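Side-chain contacts in ATP-dependent DNA helicase (PDB 5V9X), which is a mycobacterial Lhr helicase that probably uses ATP hydrolysis to move 3'-to-5' along single-stranded DNA and unwind RNA:DNA hybrids: residues 82-87 and 119-124; 540-545 and 786-791; 796-799 and 803-806. One frame throughout, in Å; residues are numbered along the deposited sequence.

Contact 1. Residues 82-87 and 119-124; sequences WAIDRL and TPLTGI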
loop_
_atom_site.group_PDB
_atom_site.type_symbol
_atom_site.label_atom_id
_atom_site.label_comp_id
_atom_site.label_asym_id
_atom_site.label_seq_id
_atom_site.Cartn_x
_atom_site.Cartn_y
_atom_site.Cartn_z
ATOM N N TRP A 82 -5.888 -10.086 -27.078
ATOM C CA TRP A 82 -5.919 -9.337 -28.329
ATOM C C TRP A 82 -4.510 -9.044 -28.828
ATOM O O TRP A 82 -4.213 -9.202 -30.017
ATOM C CB TRP A 82 -6.707 -8.038 -28.164
ATOM C CG TRP A 82 -6.772 -7.264 -29.442
ATOM C CD1 TRP A 82 -6.035 -6.165 -29.774
ATOM C CD2 TRP A 82 -7.595 -7.554 -30.578
ATOM N NE1 TRP A 82 -6.362 -5.742 -31.040
ATOM C CE2 TRP A 82 -7.317 -6.578 -31.556
ATOM C CE3 TRP A 82 -8.548 -8.538 -30.859
ATOM C CZ2 TRP A 82 -7.957 -6.558 -32.794
ATOM C CZ3 TRP A 82 -9.182 -8.517 -32.090
ATOM C CH2 TRP A 82 -8.884 -7.534 -33.040
ATOM N N ALA A 83 -3.625 -8.611 -27.927
ATOM C CA ALA A 83 -2.233 -8.402 -28.306
ATOM C C ALA A 83 -1.578 -9.713 -28.722
ATOM O O ALA A 83 -0.751 -9.738 -29.643
ATOM C CB ALA A 83 -1.465 -7.756 -27.154
ATOM N N ILE A 84 -1.938 -10.813 -28.057
ATOM C CA ILE A 84 -1.411 -12.122 -28.435
ATOM C C ILE A 84 -1.899 -12.509 -29.825
ATOM O O ILE A 84 -1.141 -13.057 -30.635
ATOM C CB ILE A 84 -1.803 -13.178 -27.385
ATOM C CG1 ILE A 84 -1.118 -12.887 -26.049
ATOM C CG2 ILE A 84 -1.454 -14.579 -27.869
ATOM C CD1 ILE A 84 -1.657 -13.707 -24.899
ATOM N N ASP A 85 -3.169 -12.228 -30.123
ATOM C CA ASP A 85 -3.711 -12.571 -31.434
ATOM C C ASP A 85 -2.991 -11.813 -32.541
ATOM O O ASP A 85 -2.698 -12.380 -33.601
ATOM C CB ASP A 85 -5.214 -12.290 -31.469
ATOM C CG ASP A 85 -5.885 -12.866 -32.699
ATOM O OD1 ASP A 85 -5.617 -14.041 -33.024
ATOM O OD2 ASP A 85 -6.684 -12.151 -33.338
ATOM N N ARG A 86 -2.686 -10.534 -32.309
ATOM C CA ARG A 86 -1.971 -9.754 -33.316
ATOM C C ARG A 86 -0.546 -10.258 -33.500
ATOM O O ARG A 86 -0.040 -10.309 -34.627
ATOM C CB ARG A 86 -1.972 -8.275 -32.931
ATOM N N LEU A 87 0.120 -10.637 -32.405
ATOM C CA LEU A 87 1.459 -11.204 -32.518
ATOM C C LEU A 87 1.442 -12.557 -33.219
ATOM O O LEU A 87 2.451 -12.961 -33.806
ATOM C CB LEU A 87 2.094 -11.331 -31.133
ATOM C CG LEU A 87 2.661 -10.045 -30.528
ATOM C CD1 LEU A 87 2.788 -10.173 -29.018
ATOM C CD2 LEU A 87 4.010 -9.714 -31.152
ATOM N N THR A 119 0.254 -21.152 -21.194
ATOM C CA THR A 119 -0.960 -21.852 -21.608
ATOM C C THR A 119 -1.555 -21.289 -22.895
ATOM O O THR A 119 -1.832 -22.084 -23.811
ATOM C CB THR A 119 -1.979 -21.849 -20.463
ATOM O OG1 THR A 119 -1.427 -22.530 -19.331
ATOM C CG2 THR A 119 -3.268 -22.543 -20.887
ATOM N N PRO A 120 -1.774 -19.973 -23.050
ATOM C CA PRO A 120 -2.309 -19.492 -24.337
ATOM C C PRO A 120 -1.336 -19.653 -25.492
ATOM O O PRO A 120 -1.747 -20.094 -26.572
ATOM C CB PRO A 120 -2.633 -18.014 -24.055
ATOM C CG PRO A 120 -1.771 -17.644 -22.917
ATOM C CD PRO A 120 -1.686 -18.873 -22.066
ATOM N N LEU A 121 -0.053 -19.331 -25.295
ATOM C CA LEU A 121 0.908 -19.448 -26.389
ATOM C C LEU A 121 1.066 -20.898 -26.836
ATOM O O LEU A 121 1.093 -21.183 -28.039
ATOM C CB LEU A 121 2.255 -18.859 -25.973
ATOM C CG LEU A 121 2.251 -17.381 -25.570
ATOM C CD1 LEU A 121 3.652 -16.908 -25.215
ATOM C CD2 LEU A 121 1.657 -16.513 -26.668
ATOM N N THR A 122 1.172 -21.829 -25.881
ATOM C CA THR A 122 1.215 -23.248 -26.229
ATOM C C THR A 122 -0.045 -23.687 -26.970
ATOM O O THR A 122 0.027 -24.537 -27.868
ATOM C CB THR A 122 1.416 -24.089 -24.963
ATOM O OG1 THR A 122 2.782 -24.000 -24.542
ATOM C CG2 THR A 122 1.041 -25.554 -25.191
ATOM N N GLY A 123 -1.199 -23.110 -26.622
ATOM C CA GLY A 123 -2.443 -23.493 -27.271
ATOM C C GLY A 123 -2.558 -22.977 -28.693
ATOM O O GLY A 123 -3.036 -23.691 -29.581
ATOM N N ILE A 124 -2.139 -21.728 -28.924
ATOM C CA ILE A 124 -2.113 -21.191 -30.282
ATOM C C ILE A 124 -1.268 -22.083 -31.178
ATOM O O ILE A 124 -1.648 -22.391 -32.315
ATOM C CB ILE A 124 -1.589 -19.742 -30.282
ATOM C CG1 ILE A 124 -2.410 -18.855 -29.342
ATOM C CG2 ILE A 124 -1.596 -19.173 -31.695
ATOM C CD1 ILE A 124 -3.845 -18.711 -29.740
#

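Contact 2. Residues 540-545 and 786-791; sequences RLAVTS and RALLLP. With nucleotides of chain B.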
loop_
_atom_site.group_PDB
_atom_site.type_symbol
_atom_site.label_atom_id
_atom_site.label_comp_id
_atom_site.label_asym_id
_atom_site.label_seq_id
_atom_site.Cartn_x
_atom_site.Cartn_y
_atom_site.Cartn_z
ATOM N N ARG A 540 24.218 7.210 -13.080
ATOM C CA ARG A 540 24.500 6.312 -11.964
ATOM C C ARG A 540 23.775 6.755 -10.701
ATOM O O ARG A 540 23.448 5.924 -9.846
ATOM C CB ARG A 540 26.007 6.232 -11.712
ATOM C CG ARG A 540 26.411 5.063 -10.829
ATOM C CD ARG A 540 27.904 5.033 -10.564
ATOM N NE ARG A 540 28.306 3.786 -9.919
ATOM C CZ ARG A 540 29.495 3.579 -9.362
ATOM N NH1 ARG A 540 30.409 4.542 -9.360
ATOM N NH2 ARG A 540 29.771 2.409 -8.801
ATOM N N LEU A 541 23.510 8.056 -10.572
ATOM C CA LEU A 541 22.750 8.547 -9.429
ATOM C C LEU A 541 21.278 8.164 -9.534
ATOM O O LEU A 541 20.659 7.777 -8.536
ATOM C CB LEU A 541 22.901 10.061 -9.323
ATOM C CG LEU A 541 21.957 10.739 -8.335
ATOM C CD1 LEU A 541 22.270 10.310 -6.914
ATOM C CD2 LEU A 541 22.059 12.237 -8.480
ATOM N N ALA A 542 20.702 8.267 -10.734
ATOM C CA ALA A 542 19.281 7.977 -10.893
ATOM C C ALA A 542 19.006 6.481 -10.802
ATOM O O ALA A 542 18.015 6.064 -10.192
ATOM C CB ALA A 542 18.776 8.535 -12.223
ATOM N N VAL A 543 19.867 5.659 -11.399
ATOM C CA VAL A 543 19.583 4.229 -11.449
ATOM C C VAL A 543 19.829 3.562 -10.098
ATOM O O VAL A 543 19.219 2.531 -9.795
ATOM C CB VAL A 543 20.395 3.562 -12.573
ATOM C CG1 VAL A 543 20.035 4.177 -13.917
ATOM C CG2 VAL A 543 21.882 3.697 -12.311
ATOM N N THR A 544 20.699 4.124 -9.263
ATOM C CA THR A 544 20.907 3.612 -7.915
ATOM C C THR A 544 19.999 4.280 -6.887
ATOM O O THR A 544 20.209 4.103 -5.683
ATOM C CB THR A 544 22.373 3.776 -7.501
ATOM O OG1 THR A 544 22.748 5.157 -7.577
ATOM C CG2 THR A 544 23.278 2.951 -8.408
ATOM N N SER A 545 18.991 5.033 -7.337
ATOM C CA SER A 545 18.110 5.738 -6.412
ATOM C C SER A 545 17.141 4.794 -5.714
ATOM O O SER A 545 16.796 5.015 -4.548
ATOM C CB SER A 545 17.326 6.820 -7.152
ATOM O OG SER A 545 16.304 6.245 -7.949
ATOM N N ARG A 786 14.768 11.322 -2.228
ATOM C CA ARG A 786 14.084 10.927 -3.456
ATOM C C ARG A 786 14.365 11.908 -4.589
ATOM O O ARG A 786 14.468 11.501 -5.753
ATOM C CB ARG A 786 12.578 10.808 -3.200
ATOM C CG ARG A 786 11.780 10.246 -4.368
ATOM C CD ARG A 786 10.342 9.919 -3.979
ATOM N NE ARG A 786 9.967 10.474 -2.681
ATOM C CZ ARG A 786 9.503 9.754 -1.664
ATOM N NH1 ARG A 786 9.339 8.446 -1.796
ATOM N NH2 ARG A 786 9.187 10.340 -0.516
ATOM N N ALA A 787 14.508 13.197 -4.269
ATOM C CA ALA A 787 14.869 14.204 -5.260
ATOM C C ALA A 787 16.341 14.151 -5.654
ATOM O O ALA A 787 16.759 14.955 -6.496
ATOM C CB ALA A 787 14.527 15.602 -4.739
ATOM N N LEU A 788 17.126 13.243 -5.064
ATOM C CA LEU A 788 18.539 13.049 -5.387
ATOM C C LEU A 788 19.391 14.267 -5.037
ATOM O O LEU A 788 20.351 14.583 -5.742
ATOM C CB LEU A 788 18.729 12.678 -6.865
ATOM C CG LEU A 788 17.912 11.496 -7.388
ATOM C CD1 LEU A 788 18.050 11.373 -8.900
ATOM C CD2 LEU A 788 18.344 10.216 -6.699
ATOM N N LEU A 789 19.059 14.953 -3.943
ATOM C CA LEU A 789 19.763 16.166 -3.549
ATOM C C LEU A 789 20.724 15.969 -2.385
ATOM O O LEU A 789 21.623 16.797 -2.203
ATOM C CB LEU A 789 18.759 17.262 -3.177
ATOM C CG LEU A 789 17.814 17.699 -4.293
ATOM C CD1 LEU A 789 16.842 18.729 -3.768
ATOM C CD2 LEU A 789 18.596 18.257 -5.469
ATOM N N LEU A 790 20.552 14.912 -1.594
ATOM C CA LEU A 790 21.434 14.678 -0.460
ATOM C C LEU A 790 22.772 14.117 -0.932
ATOM O O LEU A 790 22.806 13.250 -1.807
ATOM C CB LEU A 790 20.799 13.706 0.529
ATOM C CG LEU A 790 19.581 14.175 1.321
ATOM C CD1 LEU A 790 19.132 13.080 2.273
ATOM C CD2 LEU A 790 19.901 15.455 2.076
ATOM N N PRO A 791 23.885 14.589 -0.370
ATOM C CA PRO A 791 25.182 13.977 -0.686
ATOM C C PRO A 791 25.262 12.572 -0.105
ATOM O O PRO A 791 24.937 12.349 1.063
ATOM C CB PRO A 791 26.194 14.925 -0.031
ATOM C CG PRO A 791 25.427 15.605 1.052
ATOM C CD PRO A 791 24.015 15.726 0.556
ATOM P P DG B 11 18.796 -3.435 -9.453
ATOM O OP1 DG B 11 17.913 -4.342 -10.221
ATOM O OP2 DG B 11 19.894 -3.975 -8.623
ATOM O "O5'" DG B 11 19.443 -2.375 -10.449
ATOM C "C5'" DG B 11 20.319 -1.386 -9.950
ATOM C "C4'" DG B 11 20.766 -0.478 -11.071
ATOM O "O4'" DG B 11 21.884 0.320 -10.629
ATOM C "C3'" DG B 11 21.217 -1.207 -12.335
ATOM O "O3'" DG B 11 20.490 -0.720 -13.447
ATOM C "C2'" DG B 11 22.716 -0.900 -12.445
ATOM C "C1'" DG B 11 22.856 0.384 -11.641
ATOM N N9 DG B 11 24.154 0.532 -10.995
ATOM C C8 DG B 11 25.092 1.511 -11.223
ATOM N N7 DG B 11 26.158 1.390 -10.481
ATOM C C5 DG B 11 25.907 0.263 -9.709
ATOM C C6 DG B 11 26.702 -0.361 -8.719
ATOM O O6 DG B 11 27.825 -0.030 -8.316
ATOM N N1 DG B 11 26.071 -1.481 -8.183
ATOM C C2 DG B 11 24.829 -1.939 -8.556
ATOM N N2 DG B 11 24.381 -3.035 -7.926
ATOM N N3 DG B 11 24.074 -1.363 -9.480
ATOM C C4 DG B 11 24.675 -0.272 -10.012
ATOM P P DG B 12 20.515 -1.512 -14.844
ATOM O OP1 DG B 12 19.186 -1.370 -15.478
ATOM O OP2 DG B 12 21.083 -2.857 -14.600
ATOM O "O5'" DG B 12 21.553 -0.678 -15.710
ATOM C "C5'" DG B 12 21.456 0.728 -15.738
ATOM C "C4'" DG B 12 22.786 1.339 -16.103
ATOM O "O4'" DG B 12 23.758 1.006 -15.087
ATOM C "C3'" DG B 12 23.357 0.859 -17.435
ATOM O "O3'" DG B 12 23.639 1.973 -18.254
ATOM C "C2'" DG B 12 24.626 0.085 -17.057
ATOM C "C1'" DG B 12 24.975 0.645 -15.687
ATOM N N9 DG B 12 25.626 -0.328 -14.816
ATOM C C8 DG B 12 25.311 -1.660 -14.687
ATOM N N7 DG B 12 26.060 -2.289 -13.823
ATOM C C5 DG B 12 26.923 -1.309 -13.346
ATOM C C6 DG B 12 27.960 -1.398 -12.385
ATOM O O6 DG B 12 28.332 -2.393 -11.748
ATOM N N1 DG B 12 28.591 -0.171 -12.195
ATOM C C2 DG B 12 28.261 0.994 -12.848
ATOM N N2 DG B 12 28.985 2.079 -12.530
ATOM N N3 DG B 12 27.291 1.091 -13.749
ATOM C C4 DG B 12 26.667 -0.096 -13.946
#

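Contact 3. Residues 796-799 and 803-806; sequences GKRS and HQRQ. With nucleotides of chain B.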
loop_
_atom_site.group_PDB
_atom_site.type_symbol
_atom_site.label_atom_id
_atom_site.label_comp_id
_atom_site.label_asym_id
_atom_site.label_seq_id
_atom_site.Cartn_x
_atom_site.Cartn_y
_atom_site.Cartn_z
ATOM N N GLY A 796 27.574 5.255 -6.428
ATOM C CA GLY A 796 26.668 4.220 -6.882
ATOM C C GLY A 796 26.011 3.442 -5.761
ATOM O O GLY A 796 25.708 2.256 -5.918
ATOM N N LYS A 797 25.777 4.095 -4.625
ATOM C CA LYS A 797 25.177 3.427 -3.479
ATOM C C LYS A 797 24.357 4.432 -2.687
ATOM O O LYS A 797 24.843 5.524 -2.376
ATOM C CB LYS A 797 26.251 2.790 -2.589
ATOM C CG LYS A 797 25.836 1.463 -1.978
ATOM C CD LYS A 797 27.000 0.780 -1.275
ATOM C CE LYS A 797 27.334 1.471 0.034
ATOM N NZ LYS A 797 28.474 0.810 0.726
ATOM N N ARG A 798 23.120 4.063 -2.370
ATOM C CA ARG A 798 22.270 4.915 -1.550
ATOM C C ARG A 798 22.850 5.010 -0.144
ATOM O O ARG A 798 23.145 3.991 0.488
ATOM C CB ARG A 798 20.845 4.362 -1.511
ATOM C CG ARG A 798 19.769 5.419 -1.332
ATOM C CD ARG A 798 18.369 4.817 -1.396
ATOM N NE ARG A 798 18.194 3.940 -2.549
ATOM C CZ ARG A 798 17.954 2.636 -2.468
ATOM N NH1 ARG A 798 17.846 2.051 -1.282
ATOM N NH2 ARG A 798 17.812 1.914 -3.571
ATOM N N SER A 799 23.021 6.238 0.338
ATOM C CA SER A 799 23.682 6.463 1.613
ATOM C C SER A 799 22.931 5.754 2.740
ATOM O O SER A 799 21.707 5.605 2.684
ATOM C CB SER A 799 23.778 7.959 1.905
ATOM O OG SER A 799 22.510 8.581 1.789
ATOM N N HIS A 803 23.251 8.510 7.596
ATOM C CA HIS A 803 23.869 9.566 6.805
ATOM C C HIS A 803 22.826 10.414 6.090
ATOM O O HIS A 803 22.996 11.633 5.962
ATOM C CB HIS A 803 24.847 8.957 5.804
ATOM C CG HIS A 803 25.652 9.969 5.052
ATOM N ND1 HIS A 803 25.567 10.119 3.685
ATOM C CD2 HIS A 803 26.555 10.883 5.476
ATOM C CE1 HIS A 803 26.385 11.080 3.299
ATOM N NE2 HIS A 803 26.997 11.561 4.366
ATOM N N GLN A 804 21.750 9.789 5.604
ATOM C CA GLN A 804 20.623 10.561 5.090
ATOM C C GLN A 804 20.110 11.528 6.147
ATOM O O GLN A 804 19.928 12.719 5.878
ATOM C CB GLN A 804 19.501 9.626 4.631
ATOM C CG GLN A 804 19.723 8.976 3.277
ATOM C CD GLN A 804 18.490 8.251 2.767
ATOM O OE1 GLN A 804 17.414 8.343 3.357
ATOM N NE2 GLN A 804 18.642 7.525 1.666
ATOM N N ARG A 805 19.895 11.030 7.368
ATOM C CA ARG A 805 19.382 11.872 8.445
ATOM C C ARG A 805 20.313 13.043 8.729
ATOM O O ARG A 805 19.868 14.191 8.836
ATOM C CB ARG A 805 19.185 11.034 9.707
ATOM C CG ARG A 805 18.092 10.002 9.591
ATOM C CD ARG A 805 18.309 8.877 10.573
ATOM N NE ARG A 805 17.162 7.982 10.621
ATOM C CZ ARG A 805 17.190 6.771 11.163
ATOM N NH1 ARG A 805 18.313 6.311 11.698
ATOM N NH2 ARG A 805 16.096 6.023 11.171
ATOM N N GLN A 806 21.612 12.769 8.854
ATOM C CA GLN A 806 22.569 13.823 9.180
ATOM C C GLN A 806 22.588 14.903 8.105
ATOM O O GLN A 806 22.502 16.098 8.408
ATOM C CB GLN A 806 23.960 13.220 9.369
ATOM C CG GLN A 806 25.065 14.244 9.550
ATOM C CD GLN A 806 26.411 13.597 9.807
ATOM O OE1 GLN A 806 27.353 13.767 9.033
ATOM N NE2 GLN A 806 26.508 12.850 10.901
ATOM P P DC B 10 12.633 -4.424 -8.834
ATOM O OP1 DC B 10 12.420 -3.965 -10.224
ATOM O OP2 DC B 10 12.700 -5.869 -8.529
ATOM O "O5'" DC B 10 13.979 -3.777 -8.278
ATOM C "C5'" DC B 10 14.303 -2.441 -8.591
ATOM C "C4'" DC B 10 15.585 -2.039 -7.897
ATOM O "O4'" DC B 10 15.322 -1.795 -6.495
ATOM C "C3'" DC B 10 16.696 -3.095 -7.944
ATOM O "O3'" DC B 10 17.860 -2.540 -8.504
ATOM C "C2'" DC B 10 16.912 -3.478 -6.477
ATOM C "C1'" DC B 10 16.431 -2.233 -5.758
ATOM N N1 DC B 10 16.007 -2.482 -4.355
ATOM C C2 DC B 10 16.366 -1.572 -3.358
ATOM O O2 DC B 10 17.023 -0.570 -3.670
ATOM N N3 DC B 10 15.979 -1.809 -2.079
ATOM C C4 DC B 10 15.269 -2.904 -1.791
ATOM N N4 DC B 10 14.911 -3.100 -0.518
ATOM C C5 DC B 10 14.897 -3.846 -2.796
ATOM C C6 DC B 10 15.283 -3.598 -4.051
#

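Contact 1. Residues 82-87 and 119-124
Beside Ile84, which packs across onto Pro120 and Leu121, Asp85 has its carboxylate oxygen OD1 gripped by two hydroxyls, Ser34 OG and Thr37 OG1. These bonds tie the buried carboxylate to the N-terminal part of the chain. The contact itself is apolar and small, burying 128 Å² over both sides. Two helices meet here, and their closest CA atoms, those of Ile84 and Leu121, stand 8.0 Å apart. Ile84 makes both close contacts. Its CG2 lies opposite the backbone N and its CG1 opposite the carbonyl carbon (chi1 -66°), which sends two branches to two different partners. CG2 of Ile84 meets CD2 of Leu121 at 3.9 Å, and the two side chains cross at about a right angle. The other branch is nearly straight out to its end, where CD1 of Ile84 comes to 4.4 Å from CG of Pro120. Ile124, one turn beyond Pro120, lies a little further off. The touch is thus between methyl and methylene groups. Helix 75-88 begins in a probable P-loop (Walker A), and the side chain of Pro120 is about 7 Å from the bound AMP-PNP. The contact therefore borders the nucleotide region of the DEAD/DEAH box part. Helix 35-44 also packs here, with Trp40 on Pro120 and Thr37 on Ile124. Ala83 and Leu87 lean on Val100 of strand 100-103, while Trp82 packs on Ile59 and Ser60 of helix 50-60.

Contact 2. Residues 540-545 and 786-791
Leu788 sets its CG opposite the carbonyl carbon (chi1 -53°), whereas Leu541 sets its CG opposite the backbone N (chi1 169°). These torsions let the two side chains slide past each other in opposite directions. Leu788 sits in a Schellman motif that ends helix 774-786, with a positive phi and two bonds back into the last turn. It inserts against helix 538-543, which belongs to the winged helix region. CD2 of Leu541 comes to 3.7 Å from CB of Leu788. The two ends of Leu788 then part: CD1 faces CB of Ala542 at 4.4 Å, and CD2 reaches CB of Ser545 at 3.6 Å. Val469 of helix 461-471 also touches Leu788, so this leucine of the DEAD/H associated region packs on two helices of the winged helix region. The other side of the 540-545 segment meets the DNA strand. Arg540 is extended from CG to NE and lies along the guanine of DG11 of chain B. NE of Arg540 donates to N7 of DG11 at 3.3 Å, with N7 in the guanidinium plane. NH2 of Arg540 donates to O6 of DG11 at 3.2 Å. Both bonds are nearly straight, and together they hold the guanidinium to the Hoogsteen edge, a common way for arginine to read guanine. N2 of DG12 of chain B lies over one guanidinium face, displaced toward the rim. CG2 of Val543 rests on the sugar of DG11, 3.5 Å from its C1', and CG2 of Thr544 touches the base at C8. The helix end is closed by Ala542 O, which accepts from both Ser545 N and Ser545 OG; the hydroxyl approaches at 2.8 Å, tilted 20° from the carbonyl plane.

Contact 3. Residues 796-799 and 803-806
Ser799 makes a local van der Waals contact with His803 and Gln804, between a DNA-binding loop and the start of helix 801-815, in the DEAD/H associated region. CB of Ser799 lies in the plane of the His803 ring at the edge, 3.3 Å from ND1 of His803. The Ser799 chi1 (52°) puts OG between the backbone N and the carbonyl carbon, and OG of Ser799 then meets CG of Gln804 at 3.2 Å. Gln804 is extended beyond CG, which carries its amide to Arg798. There CG of Arg798 meets NE2 of Gln804 at 3.8 Å. The guanidinium and amide planes are 68° apart, so they do not stack. Arg798 bends at chi3 (-49°) and turns its guanidinium to the DNA. NH2 of Arg798 donates to O2 of DC10 of chain B at 2.6 Å, with the acceptor in the guanidinium plane. NE makes a weak bond to Ser545 O, and a guanine base of the strand packs on the side chain. The hydrogen bond from Arg798 NH2 is thus made to a base. O2 is common to cytosine and thymine, so this bond alone would not tell them apart.

Overall arrangement
Contact 1 comes first along the chain, in the DEAD/DEAH box part, where helices 75-88 and 118-130 meet near the nucleotide. Contacts 2 and 3 follow in that order. Their centres are about 10 Å apart, against about 40 Å and 46 Å from contact 1. The two share the loop between helices 774-786 and 801-815, and they touch where Arg798 meets Ser545 and Gly796 meets Arg540. Contact 2 joins the winged helix and DEAD/H associated regions; contact 3 stays within the latter. Contact 3 meets DC10 and contact 2 meets DG11 and DG12, successive nucleotides of one strand. These two regions thus probably help form the DNA track, well away from contact 1.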